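Local atomic coordinates of putative decarboxylase involved in desferrioxamine biosynthesis (Erwinia amylovora, PDB entry 5O5C), a protein that probably decarboxylates lysine with the help of pyridoxal 5'-phosphate, supplying a diamine for assembly of the siderophore desferrioxamine. Residues 203-212 with 256-267; 151-159 with 318-328. All blocks are in the same frame, centred on the assembly; numbering follows the deposited sequence.

Contact 1 of 2, residues 203-212 with 256-267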
loop_
_atom_site.group_PDB
_atom_site.type_symbol
_atom_site.label_atom_id
_atom_site.label_comp_id
_atom_site.label_asym_id
_atom_site.label_seq_id
_atom_site.Cartn_x
_atom_site.Cartn_y
_atom_site.Cartn_z
ATOM N N ASP B 203 -5.806 8.405 31.006
ATOM C CA ASP B 203 -4.849 7.405 31.434
ATOM C C ASP B 203 -4.099 6.609 30.321
ATOM O O ASP B 203 -3.458 5.631 30.651
ATOM C CB ASP B 203 -5.498 6.452 32.468
ATOM C CG ASP B 203 -6.488 5.485 31.852
ATOM O OD1 ASP B 203 -7.105 5.832 30.814
ATOM O OD2 ASP B 203 -6.668 4.381 32.418
ATOM N N ALA B 204 -4.128 7.054 29.061
ATOM C CA ALA B 204 -3.358 6.435 27.944
ATOM C C ALA B 204 -1.839 6.393 28.113
ATOM O O ALA B 204 -1.146 5.422 27.738
ATOM C CB ALA B 204 -3.718 7.098 26.615
ATOM N N ALA B 205 -1.275 7.426 28.702
ATOM C CA ALA B 205 0.155 7.402 28.906
ATOM C C ALA B 205 0.606 6.192 29.747
ATOM O O ALA B 205 1.770 5.856 29.746
ATOM C CB ALA B 205 0.639 8.701 29.502
ATOM N N LYS B 206 -0.309 5.516 30.444
ATOM C CA LYS B 206 0.098 4.374 31.270
ATOM C C LYS B 206 0.100 3.057 30.508
ATOM O O LYS B 206 0.726 2.111 30.963
ATOM C CB LYS B 206 -0.782 4.270 32.499
ATOM C CG LYS B 206 -0.807 5.513 33.380
ATOM C CD LYS B 206 -1.914 5.369 34.423
ATOM C CE LYS B 206 -1.701 6.219 35.660
ATOM N NZ LYS B 206 -2.837 6.003 36.615
ATOM N N TRP B 207 -0.566 3.002 29.341
ATOM C CA TRP B 207 -0.795 1.732 28.656
ATOM C C TRP B 207 0.519 1.148 28.176
ATOM O O TRP B 207 1.395 1.846 27.732
ATOM C CB TRP B 207 -1.795 1.885 27.487
ATOM C CG TRP B 207 -3.157 2.379 27.908
ATOM C CD1 TRP B 207 -3.649 2.409 29.171
ATOM C CD2 TRP B 207 -4.190 2.875 27.070
ATOM N NE1 TRP B 207 -4.894 2.948 29.189
ATOM C CE2 TRP B 207 -5.264 3.241 27.909
ATOM C CE3 TRP B 207 -4.318 3.071 25.690
ATOM C CZ2 TRP B 207 -6.439 3.785 27.422
ATOM C CZ3 TRP B 207 -5.480 3.602 25.202
ATOM C CH2 TRP B 207 -6.549 3.942 26.071
ATOM N N ARG B 208 0.664 -0.155 28.300
ATOM C CA ARG B 208 1.894 -0.807 27.905
ATOM C C ARG B 208 1.615 -1.995 27.029
ATOM O O ARG B 208 0.714 -2.758 27.298
ATOM C CB ARG B 208 2.731 -1.201 29.133
ATOM C CG ARG B 208 3.343 0.009 29.851
ATOM C CD ARG B 208 4.404 0.730 29.015
ATOM N NE ARG B 208 5.016 1.886 29.680
ATOM C CZ ARG B 208 4.527 3.133 29.692
ATOM N NH1 ARG B 208 3.372 3.448 29.104
ATOM N NH2 ARG B 208 5.194 4.081 30.323
ATOM N N VAL B 209 2.443 -2.137 26.003
ATOM C CA VAL B 209 2.448 -3.294 25.088
ATOM C C VAL B 209 3.730 -4.085 25.264
ATOM O O VAL B 209 4.794 -3.522 25.402
ATOM C CB VAL B 209 2.324 -2.853 23.624
ATOM C CG1 VAL B 209 2.524 -4.004 22.648
ATOM C CG2 VAL B 209 0.966 -2.154 23.421
ATOM N N PHE B 210 3.625 -5.402 25.232
ATOM C CA PHE B 210 4.782 -6.261 25.448
ATOM C C PHE B 210 5.136 -6.949 24.144
ATOM O O PHE B 210 4.269 -7.523 23.478
ATOM C CB PHE B 210 4.507 -7.300 26.533
ATOM C CG PHE B 210 4.098 -6.707 27.829
ATOM C CD1 PHE B 210 2.770 -6.424 28.069
ATOM C CD2 PHE B 210 5.032 -6.414 28.810
ATOM C CE1 PHE B 210 2.375 -5.846 29.253
ATOM C CE2 PHE B 210 4.636 -5.851 30.012
ATOM C CZ PHE B 210 3.299 -5.571 30.236
ATOM N N THR B 211 6.418 -6.910 23.805
ATOM C CA THR B 211 6.940 -7.646 22.660
ATOM C C THR B 211 8.307 -8.167 22.945
ATOM O O THR B 211 9.016 -7.637 23.796
ATOM C CB THR B 211 7.133 -6.789 21.390
ATOM O OG1 THR B 211 7.916 -5.632 21.674
ATOM C CG2 THR B 211 5.886 -6.381 20.850
ATOM N N SER B 212 8.694 -9.178 22.184
ATOM C CA SER B 212 10.056 -9.704 22.231
ATOM C C SER B 212 11.044 -8.644 21.717
ATOM O O SER B 212 10.757 -7.905 20.777
ATOM C CB SER B 212 10.154 -10.984 21.376
ATOM O OG SER B 212 11.408 -11.620 21.512
ATOM N N CYS B 256 5.315 -3.925 35.639
ATOM C CA CYS B 256 4.470 -2.901 35.068
ATOM C C CYS B 256 3.287 -2.604 36.012
ATOM O O CYS B 256 2.966 -1.432 36.276
ATOM C CB CYS B 256 4.059 -3.341 33.654
ATOM S SG CYS B 256 2.671 -2.510 32.903
ATOM N N LEU B 257 2.690 -3.645 36.584
ATOM C CA LEU B 257 1.565 -3.443 37.525
ATOM C C LEU B 257 1.981 -2.804 38.872
ATOM O O LEU B 257 1.134 -2.196 39.543
ATOM C CB LEU B 257 0.799 -4.741 37.790
ATOM C CG LEU B 257 -0.145 -5.341 36.720
ATOM C CD1 LEU B 257 -0.566 -6.730 37.170
ATOM C CD2 LEU B 257 -1.375 -4.477 36.407
ATOM N N GLN B 258 3.253 -2.940 39.254
ATOM C CA GLN B 258 3.768 -2.327 40.485
ATOM C C GLN B 258 4.237 -0.884 40.251
ATOM O O GLN B 258 4.512 -0.170 41.189
ATOM C CB GLN B 258 4.902 -3.168 41.094
ATOM C CG GLN B 258 4.540 -4.624 41.414
ATOM C CD GLN B 258 3.943 -4.865 42.799
ATOM O OE1 GLN B 258 2.972 -5.619 42.942
ATOM N NE2 GLN B 258 4.541 -4.263 43.829
ATOM N N GLN B 259 4.353 -0.458 38.999
ATOM C CA GLN B 259 4.628 0.942 38.693
ATOM C C GLN B 259 3.312 1.762 38.536
ATOM O O GLN B 259 3.355 2.963 38.310
ATOM C CB GLN B 259 5.524 1.010 37.444
ATOM C CG GLN B 259 6.910 0.428 37.680
ATOM C CD GLN B 259 7.730 0.098 36.416
ATOM O OE1 GLN B 259 7.207 -0.042 35.298
ATOM N NE2 GLN B 259 9.034 -0.051 36.607
ATOM N N GLY B 260 2.152 1.115 38.668
ATOM C CA GLY B 260 0.848 1.724 38.341
ATOM C C GLY B 260 0.482 1.751 36.859
ATOM O O GLY B 260 -0.521 2.373 36.471
ATOM N N LEU B 261 1.308 1.110 36.034
ATOM C CA LEU B 261 1.131 1.071 34.589
ATOM C C LEU B 261 0.158 -0.070 34.246
ATOM O O LEU B 261 -0.080 -1.009 35.050
ATOM C CB LEU B 261 2.479 0.867 33.900
ATOM C CG LEU B 261 3.647 1.797 34.219
ATOM C CD1 LEU B 261 4.898 1.202 33.633
ATOM C CD2 LEU B 261 3.412 3.209 33.682
ATOM N N ILE B 262 -0.405 0.016 33.045
ATOM C CA ILE B 262 -1.565 -0.774 32.677
ATOM C C ILE B 262 -1.178 -1.676 31.489
ATOM O O ILE B 262 -0.878 -1.169 30.423
ATOM C CB ILE B 262 -2.765 0.144 32.334
ATOM C CG1 ILE B 262 -3.180 0.981 33.556
ATOM C CG2 ILE B 262 -3.940 -0.681 31.860
ATOM C CD1 ILE B 262 -4.329 1.951 33.309
ATOM N N PRO B 263 -1.179 -3.003 31.675
ATOM C CA PRO B 263 -0.847 -3.865 30.554
ATOM C C PRO B 263 -2.060 -4.017 29.668
ATOM O O PRO B 263 -3.162 -4.321 30.144
ATOM C CB PRO B 263 -0.452 -5.197 31.212
ATOM C CG PRO B 263 -0.938 -5.108 32.626
ATOM C CD PRO B 263 -1.528 -3.773 32.873
ATOM N N VAL B 264 -1.844 -3.793 28.383
ATOM C CA VAL B 264 -2.930 -3.684 27.401
ATOM C C VAL B 264 -2.823 -4.762 26.303
ATOM O O VAL B 264 -3.849 -5.264 25.794
ATOM C CB VAL B 264 -2.918 -2.209 26.867
ATOM C CG1 VAL B 264 -3.747 -2.008 25.629
ATOM C CG2 VAL B 264 -3.393 -1.270 27.953
ATOM N N ALA B 265 -1.596 -5.110 25.917
ATOM C CA ALA B 265 -1.377 -6.046 24.844
ATOM C C ALA B 265 0.001 -6.692 24.791
ATOM O O ALA B 265 1.066 -6.105 25.184
ATOM C CB ALA B 265 -1.687 -5.359 23.521
ATOM N N VAL B 266 -0.016 -7.880 24.220
ATOM C CA VAL B 266 1.185 -8.614 23.877
ATOM C C VAL B 266 1.305 -8.909 22.361
ATOM O O VAL B 266 0.425 -9.483 21.754
ATOM C CB VAL B 266 1.279 -9.970 24.619
ATOM C CG1 VAL B 266 2.591 -10.640 24.265
ATOM C CG2 VAL B 266 1.201 -9.790 26.130
ATOM N N VAL B 267 2.439 -8.548 21.771
ATOM C CA VAL B 267 2.748 -9.022 20.445
ATOM C C VAL B 267 3.631 -10.236 20.529
ATOM O O VAL B 267 4.758 -10.162 21.034
ATOM C CB VAL B 267 3.380 -7.949 19.557
ATOM C CG1 VAL B 267 3.859 -8.550 18.246
ATOM C CG2 VAL B 267 2.408 -6.805 19.358
HETATM O O HOH W 1 7.193 -10.726 19.858
#
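Phe210 and Pro263 run alongside one another on one face of two neighbouring parallel strands, 207-212 and 262-267, in the seven-stranded mixed sheet of a fold type I (aspartate aminotransferase-like) PLP enzyme. Pro263 CB comes in at the edge of the phenyl ring, in its plane, 3.5 Å from Phe210 CE1. Cys256 SG approaches the same ring obliquely, 4.1 Å from Phe210 CZ, in a sulfur-aromatic contact. On the other face Ile262 flanks the indole of Trp207, whose CB also meets Val264 CG2 at 3.6 Å.

Backbone bonds set this pairing. Arg208 brackets Pro263, its N donating to Ile262 O and its O accepting from Val264 N, so the proline, which has no N-H to give, sits where this strand asks for none. Val264 is then the extra residue of a beta bulge, and pairing resumes with Phe210 N to Ala265 O at 2.7 Å. Farther out, helix 246-258 covers Phe210 through Leu249 and Val253, and helix 170-189 covers Trp207 and Val209; bulky apolar side chains suit these three covered positions.

A bend at chi2 (-67°) turns the Arg208 guanidinium back so that NH1 donates to both Ala205 O and Trp207 O, with Leu261 CD2 over one face. At the far end a water accepts from Ser212 N and donates to Val267 O, 2.8 Å away.

Contact 2 of 2, residues 151-159 with 318-328. With PLP (pyridoxal-5'-phosphate), chain H.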
loop_
_atom_site.group_PDB
_atom_site.type_symbol
_atom_site.label_atom_id
_atom_site.label_comp_id
_atom_site.label_asym_id
_atom_site.label_seq_id
_atom_site.Cartn_x
_atom_site.Cartn_y
_atom_site.Cartn_z
ATOM N N TRP B 151 -10.752 -18.274 3.345
ATOM C CA TRP B 151 -9.833 -19.420 3.235
ATOM C C TRP B 151 -8.623 -19.301 4.181
ATOM O O TRP B 151 -8.203 -20.287 4.805
ATOM C CB TRP B 151 -9.350 -19.593 1.794
ATOM C CG TRP B 151 -8.290 -20.674 1.599
ATOM C CD1 TRP B 151 -8.531 -21.996 1.373
ATOM C CD2 TRP B 151 -6.849 -20.517 1.570
ATOM N NE1 TRP B 151 -7.347 -22.678 1.245
ATOM C CE2 TRP B 151 -6.296 -21.803 1.338
ATOM C CE3 TRP B 151 -5.980 -19.433 1.750
ATOM C CZ2 TRP B 151 -4.907 -22.046 1.278
ATOM C CZ3 TRP B 151 -4.575 -19.670 1.687
ATOM C CH2 TRP B 151 -4.065 -20.980 1.445
ATOM N N THR B 152 -8.041 -18.112 4.269
ATOM C CA THR B 152 -6.924 -17.906 5.205
ATOM C C THR B 152 -7.382 -18.114 6.635
ATOM O O THR B 152 -6.755 -18.811 7.428
ATOM C CB THR B 152 -6.263 -16.527 5.012
ATOM O OG1 THR B 152 -5.839 -16.427 3.661
ATOM C CG2 THR B 152 -5.080 -16.439 5.857
ATOM N N LEU B 153 -8.492 -17.530 6.976
ATOM C CA LEU B 153 -8.986 -17.656 8.340
ATOM C C LEU B 153 -9.277 -19.136 8.737
ATOM O O LEU B 153 -9.079 -19.535 9.899
ATOM C CB LEU B 153 -10.243 -16.864 8.518
ATOM C CG LEU B 153 -10.119 -15.351 8.597
ATOM C CD1 LEU B 153 -11.508 -14.854 8.359
ATOM C CD2 LEU B 153 -9.598 -14.860 9.941
ATOM N N SER B 154 -9.744 -19.913 7.768
ATOM C CA SER B 154 -9.880 -21.360 7.933
ATOM C C SER B 154 -8.586 -22.065 8.290
ATOM O O SER B 154 -8.598 -23.044 9.046
ATOM C CB SER B 154 -10.454 -21.983 6.677
ATOM O OG SER B 154 -10.733 -23.340 6.886
ATOM N N ARG B 155 -7.466 -21.569 7.776
ATOM C CA ARG B 155 -6.183 -22.201 8.013
ATOM C C ARG B 155 -5.601 -21.759 9.321
ATOM O O ARG B 155 -4.884 -22.536 9.956
ATOM C CB ARG B 155 -5.244 -21.847 6.896
ATOM C CG ARG B 155 -5.744 -22.334 5.552
ATOM C CD ARG B 155 -5.117 -23.622 5.319
ATOM N NE ARG B 155 -5.514 -24.298 4.111
ATOM C CZ ARG B 155 -4.748 -25.201 3.513
ATOM N NH1 ARG B 155 -3.539 -25.483 3.984
ATOM N NH2 ARG B 155 -5.210 -25.857 2.475
ATOM N N ILE B 156 -5.884 -20.513 9.724
ATOM C CA ILE B 156 -5.434 -20.028 11.032
ATOM C C ILE B 156 -6.200 -20.733 12.147
ATOM O O ILE B 156 -5.635 -20.997 13.229
ATOM C CB ILE B 156 -5.637 -18.518 11.180
ATOM C CG1 ILE B 156 -4.631 -17.754 10.341
ATOM C CG2 ILE B 156 -5.527 -18.039 12.625
ATOM C CD1 ILE B 156 -5.107 -16.338 10.008
ATOM N N GLY B 157 -7.488 -20.986 11.882
ATOM C CA GLY B 157 -8.376 -21.605 12.861
ATOM C C GLY B 157 -9.128 -20.621 13.740
ATOM O O GLY B 157 -9.678 -20.999 14.765
ATOM N N LEU B 158 -9.157 -19.353 13.358
ATOM C CA LEU B 158 -9.961 -18.378 14.105
ATOM C C LEU B 158 -11.475 -18.743 14.112
ATOM O O LEU B 158 -11.988 -19.335 13.171
ATOM C CB LEU B 158 -9.717 -16.965 13.562
ATOM C CG LEU B 158 -8.283 -16.459 13.820
ATOM C CD1 LEU B 158 -8.013 -15.093 13.221
ATOM C CD2 LEU B 158 -7.877 -16.470 15.284
ATOM N N PRO B 159 -12.199 -18.375 15.176
ATOM C CA PRO B 159 -13.587 -18.840 15.265
ATOM C C PRO B 159 -14.536 -18.132 14.289
ATOM O O PRO B 159 -14.128 -17.196 13.538
ATOM C CB PRO B 159 -13.957 -18.525 16.720
ATOM C CG PRO B 159 -13.164 -17.303 17.042
ATOM C CD PRO B 159 -11.910 -17.340 16.189
ATOM N N ILE B 318 -1.846 -20.101 17.474
ATOM C CA ILE B 318 -2.224 -18.981 16.605
ATOM C C ILE B 318 -3.755 -18.834 16.553
ATOM O O ILE B 318 -4.283 -17.727 16.432
ATOM C CB ILE B 318 -1.661 -19.176 15.172
ATOM C CG1 ILE B 318 -1.727 -17.877 14.394
ATOM C CG2 ILE B 318 -2.379 -20.329 14.420
ATOM C CD1 ILE B 318 -0.818 -17.859 13.189
ATOM N N GLU B 319 -4.471 -19.951 16.707
ATOM C CA GLU B 319 -5.937 -19.931 16.678
ATOM C C GLU B 319 -6.549 -19.193 17.855
ATOM O O GLU B 319 -7.745 -18.922 17.834
ATOM C CB GLU B 319 -6.585 -21.340 16.568
ATOM C CG GLU B 319 -6.558 -22.158 17.849
ATOM C CD GLU B 319 -5.177 -22.668 18.168
ATOM O OE1 GLU B 319 -4.296 -22.655 17.264
ATOM O OE2 GLU B 319 -4.910 -23.045 19.301
ATOM N N LYS B 320 -5.741 -18.901 18.866
ATOM C CA LYS B 320 -6.165 -18.199 20.053
ATOM C C LYS B 320 -6.047 -16.649 19.925
ATOM O O LYS B 320 -6.692 -15.929 20.632
ATOM C CB LYS B 320 -5.398 -18.742 21.266
ATOM C CG LYS B 320 -5.595 -20.246 21.531
ATOM C CD LYS B 320 -4.715 -20.685 22.721
ATOM C CE LYS B 320 -5.073 -22.068 23.226
ATOM N NZ LYS B 320 -3.917 -22.664 23.960
ATOM N N ALA B 321 -5.277 -16.160 18.977
ATOM C CA ALA B 321 -5.007 -14.714 18.812
ATOM C C ALA B 321 -6.272 -13.814 18.758
ATOM O O ALA B 321 -7.320 -14.242 18.368
ATOM C CB ALA B 321 -4.178 -14.522 17.560
ATOM N N ASP B 322 -6.147 -12.557 19.153
ATOM C CA ASP B 322 -7.198 -11.567 18.885
ATOM C C ASP B 322 -7.034 -10.994 17.474
ATOM O O ASP B 322 -8.073 -10.762 16.776
ATOM C CB ASP B 322 -7.204 -10.494 19.964
ATOM C CG ASP B 322 -7.584 -11.061 21.291
ATOM O OD1 ASP B 322 -8.730 -11.486 21.376
ATOM O OD2 ASP B 322 -6.726 -11.158 22.191
ATOM N N SER B 323 -5.761 -10.799 17.064
ATOM C CA SER B 323 -5.376 -10.518 15.645
ATOM C C SER B 323 -4.166 -11.242 15.121
ATOM O O SER B 323 -3.349 -11.732 15.888
ATOM C CB SER B 323 -5.080 -9.044 15.426
ATOM O OG SER B 323 -4.155 -8.570 16.390
ATOM N N VAL B 324 -4.053 -11.266 13.789
ATOM C CA VAL B 324 -2.983 -11.970 13.102
ATOM C C VAL B 324 -2.574 -11.172 11.865
ATOM O O VAL B 324 -3.460 -10.738 11.054
ATOM C CB VAL B 324 -3.339 -13.408 12.630
ATOM C CG1 VAL B 324 -2.099 -14.107 12.077
ATOM C CG2 VAL B 324 -3.916 -14.272 13.716
ATOM N N THR B 325 -1.276 -10.972 11.716
ATOM C CA THR B 325 -0.741 -10.410 10.491
ATOM C C THR B 325 -0.054 -11.495 9.663
ATOM O O THR B 325 0.725 -12.293 10.179
ATOM C CB THR B 325 0.274 -9.287 10.718
ATOM O OG1 THR B 325 1.454 -9.843 11.319
ATOM C CG2 THR B 325 -0.216 -8.308 11.526
ATOM N N VAL B 326 -0.271 -11.426 8.368
ATOM C CA VAL B 326 0.156 -12.446 7.417
ATOM C C VAL B 326 0.759 -11.784 6.168
ATOM O O VAL B 326 0.075 -10.936 5.593
ATOM C CB VAL B 326 -1.099 -13.235 6.978
ATOM C CG1 VAL B 326 -0.794 -14.147 5.823
ATOM C CG2 VAL B 326 -1.657 -14.030 8.133
ATOM N N ASP B 327 1.964 -12.208 5.705
ATOM C CA ASP B 327 2.558 -11.674 4.435
ATOM C C ASP B 327 2.700 -12.740 3.380
ATOM O O ASP B 327 3.570 -13.586 3.479
ATOM C CB ASP B 327 3.944 -11.023 4.576
ATOM C CG ASP B 327 3.912 -9.565 4.931
ATOM O OD1 ASP B 327 2.873 -8.948 5.095
ATOM O OD2 ASP B 327 5.010 -9.033 5.080
ATOM N N TYR B 328 1.825 -12.674 2.368
ATOM C CA TYR B 328 1.848 -13.599 1.282
ATOM C C TYR B 328 2.998 -13.279 0.375
ATOM O O TYR B 328 3.493 -14.201 -0.345
ATOM C CB TYR B 328 0.563 -13.616 0.467
ATOM C CG TYR B 328 -0.709 -13.682 1.245
ATOM C CD1 TYR B 328 -1.193 -14.915 1.702
ATOM C CD2 TYR B 328 -1.460 -12.536 1.539
ATOM C CE1 TYR B 328 -2.380 -15.011 2.395
ATOM C CE2 TYR B 328 -2.670 -12.639 2.263
ATOM C CZ TYR B 328 -3.108 -13.896 2.708
ATOM O OH TYR B 328 -4.309 -14.067 3.442
HETATM N N1 PLP H . 6.533 -8.495 10.848
HETATM C C2 PLP H . 7.519 -9.393 10.643
HETATM C C2A PLP H . 7.654 -10.595 11.530
HETATM C C3 PLP H . 8.446 -9.181 9.523
HETATM O O3 PLP H . 9.471 -10.059 9.262
HETATM C C4 PLP H . 8.204 -7.974 8.696
HETATM C C4A PLP H . 9.112 -7.612 7.586
HETATM C C5 PLP H . 7.098 -7.073 9.025
HETATM C C6 PLP H . 6.323 -7.382 10.125
HETATM C C5A PLP H . 6.862 -5.835 8.190
HETATM O O4P PLP H . 6.356 -6.351 6.948
HETATM P P PLP H . 6.128 -5.529 5.577
HETATM O O1P PLP H . 7.507 -5.285 5.053
HETATM O O2P PLP H . 5.393 -6.504 4.691
HETATM O O3P PLP H . 5.373 -4.273 5.833
#
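Tyr328 and Thr152 meet head-on where the end of helix 140-156 packs on strand 323-327 of the central sheet of this fold type I PLP domain and on the start of the following helix, which Tyr328 opens. The tyrosine hydroxyl OH donates to Thr152 OG1 at 2.8 Å, and OG1 sits at the ring edge, near the ring plane. Threonine suits the place because its hydroxyl is also hydrogen-bonded to Val148 O one turn back, so this buried oxygen has two partners. Val326 CG1 covers one face of the Tyr328 ring, toward its rim.

One turn on, Ile156 is set roughly perpendicular to Ile318. With CG1 turned beside the backbone N (chi1 -73°), CG2 is left anti to it and meets Ile318 CG1 and Val324 CG2, 4.2 Å from each. Gly157, the first residue past the helix, has positive phi (91°); a side chain here would jam against the preceding carbonyl O and press on Glu319 CB, which lies 3.6 Å from Gly157 O. Leu158 then reaches over the turn, CD2 lying 3.5 Å from Glu319 O.

Arg155 forms a salt bridge with Asp77 of the second subunit. Asp327, in the cofactor pocket, places OD2 2.6 Å from O2P of PLP.

How the contacts relate
Contact 1 is nested inside the loop closed by contact 2: the segments follow one another as 151-159, 203-212, 256-267 and 318-328. Their centres lie 25 Å apart and the nearest atoms about 7 Å apart, without touching, yet both reach the same seven-stranded sheet. Strand 294-299 separates strand 323-327 of contact 2 from strand 262-269 of contact 1. Contact 1 joins two sheet strands directly, whereas contact 2 packs a helix against the sheet. Contact 2 carries a cofactor-pocket residue, Asp327; contact 1 comes near PLP only at Val267, whose side chain is about 8 Å from it. Thr380 of the second subunit completes the site.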